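Local coordinates for protein MymaA.19257.a.B3 (Mycobacterium marinum, PDB 6Q10) that is of unknown function but forms the soluble LytR_C-family domain of a probably membrane-anchored secreted protein, an ortholog of mycobacterial Rv2700, at residues Val32-Ala37 with Asp46-Leu51. Numbering follows the deposited sequence.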
loop_
_atom_site.group_PDB
_atom_site.type_symbol
_atom_site.label_atom_id
_atom_site.label_comp_id
_atom_site.label_asym_id
_atom_site.label_seq_id
_atom_site.Cartn_x
_atom_site.Cartn_y
_atom_site.Cartn_z
ATOM N N VAL A 32 -0.624 -9.013 0.667
ATOM C CA VAL A 32 -1.298 -7.831 1.211
ATOM C C VAL A 32 -2.594 -8.208 1.915
ATOM O O VAL A 32 -3.376 -9.030 1.420
ATOM C CB VAL A 32 -1.584 -6.811 0.082
ATOM C CG1 VAL A 32 -2.369 -5.614 0.582
ATOM C CG2 VAL A 32 -0.282 -6.322 -0.517
ATOM N N ARG A 33 -2.822 -7.590 3.073
ATOM C CA ARG A 33 -4.066 -7.677 3.822
ATOM C C ARG A 33 -4.661 -6.286 3.841
ATOM O O ARG A 33 -3.974 -5.345 4.219
ATOM C CB ARG A 33 -3.838 -8.127 5.263
ATOM C CG ARG A 33 -3.105 -9.406 5.448
ATOM C CD ARG A 33 -3.223 -9.793 6.934
ATOM N NE ARG A 33 -2.380 -10.934 7.283
ATOM C CZ ARG A 33 -1.116 -10.835 7.698
ATOM N NH1 ARG A 33 -0.542 -9.642 7.818
ATOM N NH2 ARG A 33 -0.419 -11.927 7.984
ATOM N N VAL A 34 -5.929 -6.153 3.447
ATOM C CA VAL A 34 -6.639 -4.872 3.530
ATOM C C VAL A 34 -7.474 -4.894 4.802
ATOM O O VAL A 34 -8.268 -5.815 5.010
ATOM C CB VAL A 34 -7.516 -4.631 2.297
ATOM C CG1 VAL A 34 -8.141 -3.225 2.382
ATOM C CG2 VAL A 34 -6.680 -4.780 1.025
ATOM N N LEU A 35 -7.255 -3.917 5.675
ATOM C CA LEU A 35 -7.898 -3.865 6.988
ATOM C C LEU A 35 -8.771 -2.621 7.055
ATOM O O LEU A 35 -8.301 -1.514 6.800
ATOM C CB LEU A 35 -6.860 -3.862 8.131
ATOM C CG LEU A 35 -5.904 -5.070 8.138
ATOM C CD1 LEU A 35 -4.905 -4.965 9.254
ATOM C CD2 LEU A 35 -6.692 -6.386 8.255
ATOM N N ASN A 36 -10.030 -2.816 7.414
ATOM C CA ASN A 36 -10.996 -1.728 7.531
ATOM C C ASN A 36 -10.817 -1.027 8.873
ATOM O O ASN A 36 -11.056 -1.626 9.926
ATOM C CB ASN A 36 -12.415 -2.294 7.410
ATOM C CG ASN A 36 -13.497 -1.228 7.502
ATOM O OD1 ASN A 36 -13.452 -0.337 8.355
ATOM N ND2 ASN A 36 -14.483 -1.320 6.609
ATOM N N ALA A 37 -10.427 0.242 8.838
ATOM C CA ALA A 37 -10.482 1.110 10.004
ATOM C C ALA A 37 -11.289 2.352 9.666
ATOM O O ALA A 37 -11.080 3.412 10.258
ATOM C CB ALA A 37 -9.083 1.480 10.494
ATOM N N ASP A 46 -13.851 -4.326 -1.036
ATOM C CA ASP A 46 -13.836 -3.602 -2.305
ATOM C C ASP A 46 -12.411 -3.287 -2.721
ATOM O O ASP A 46 -12.035 -3.486 -3.887
ATOM C CB ASP A 46 -14.640 -2.304 -2.202
ATOM C CG ASP A 46 -16.108 -2.544 -2.003
ATOM O OD1 ASP A 46 -16.584 -3.632 -2.393
ATOM O OD2 ASP A 46 -16.779 -1.635 -1.466
ATOM N N VAL A 47 -11.595 -2.798 -1.780
ATOM C CA VAL A 47 -10.232 -2.401 -2.129
ATOM C C VAL A 47 -9.377 -3.630 -2.417
ATOM O O VAL A 47 -8.560 -3.627 -3.348
ATOM C CB VAL A 47 -9.626 -1.511 -1.022
ATOM C CG1 VAL A 47 -8.112 -1.298 -1.231
ATOM C CG2 VAL A 47 -10.352 -0.182 -0.990
ATOM N N ALA A 48 -9.551 -4.702 -1.632
ATOM C CA ALA A 48 -8.839 -5.949 -1.928
ATOM C C ALA A 48 -9.150 -6.438 -3.343
ATOM O O ALA A 48 -8.248 -6.895 -4.074
ATOM C CB ALA A 48 -9.206 -7.022 -0.891
ATOM N N GLY A 49 -10.414 -6.342 -3.757
ATOM C CA GLY A 49 -10.769 -6.711 -5.126
ATOM C C GLY A 49 -10.133 -5.792 -6.149
ATOM O O GLY A 49 -9.667 -6.245 -7.200
ATOM N N ALA A 50 -10.084 -4.485 -5.852
ATOM C CA ALA A 50 -9.461 -3.543 -6.785
ATOM C C ALA A 50 -7.968 -3.815 -6.936
ATOM O O ALA A 50 -7.423 -3.716 -8.047
ATOM C CB ALA A 50 -9.694 -2.106 -6.314
ATOM N N LEU A 51 -7.298 -4.162 -5.834
ATOM C CA LEU A 51 -5.886 -4.556 -5.884
ATOM C C LEU A 51 -5.694 -5.825 -6.710
ATOM O O LEU A 51 -4.767 -5.921 -7.526
ATOM C CB LEU A 51 -5.350 -4.770 -4.469
ATOM C CG LEU A 51 -5.185 -3.499 -3.632
ATOM C CD1 LEU A 51 -4.846 -3.926 -2.233
ATOM C CD2 LEU A 51 -4.026 -2.629 -4.195
#
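V34, near the middle of strand 32-36, reaches three residues of helix 43-54. Its CB points toward the helix and carries two methyls that meet different parts of it. CG1, anti to the backbone N (chi1 -175°), reaches V47, lying 4.1 Å from V47 CB and about as far from V47 CG1, the two valines crossing at nearly a right angle. CG2, beside the backbone N, rests over A48 and L51, 3.8 Å from L51 CD1. It meets both the CA and the CB of A48, at 3.8 and 3.9 Å, where the CA atoms of V34 and A48 are 6.0 Å apart. L51 CD1 also touches CG1 of V32, 4.1 Å away, and so bridges two strand residues that face the same side of the sheet. Strand 32-36 and the helical segment 46-51 run nearly antiparallel (154°), as parts of a beta-alpha-beta unit completed by strand 60-63, which pairs in parallel with 32-36. L114 of strand 110-114 also packs on V34 and V47, and V91 of helix 85-94 on V32. All five touching residues are buried and meet through aliphatic carbon alone, consistent with a hydrophobic join made by dispersion and exclusion of water.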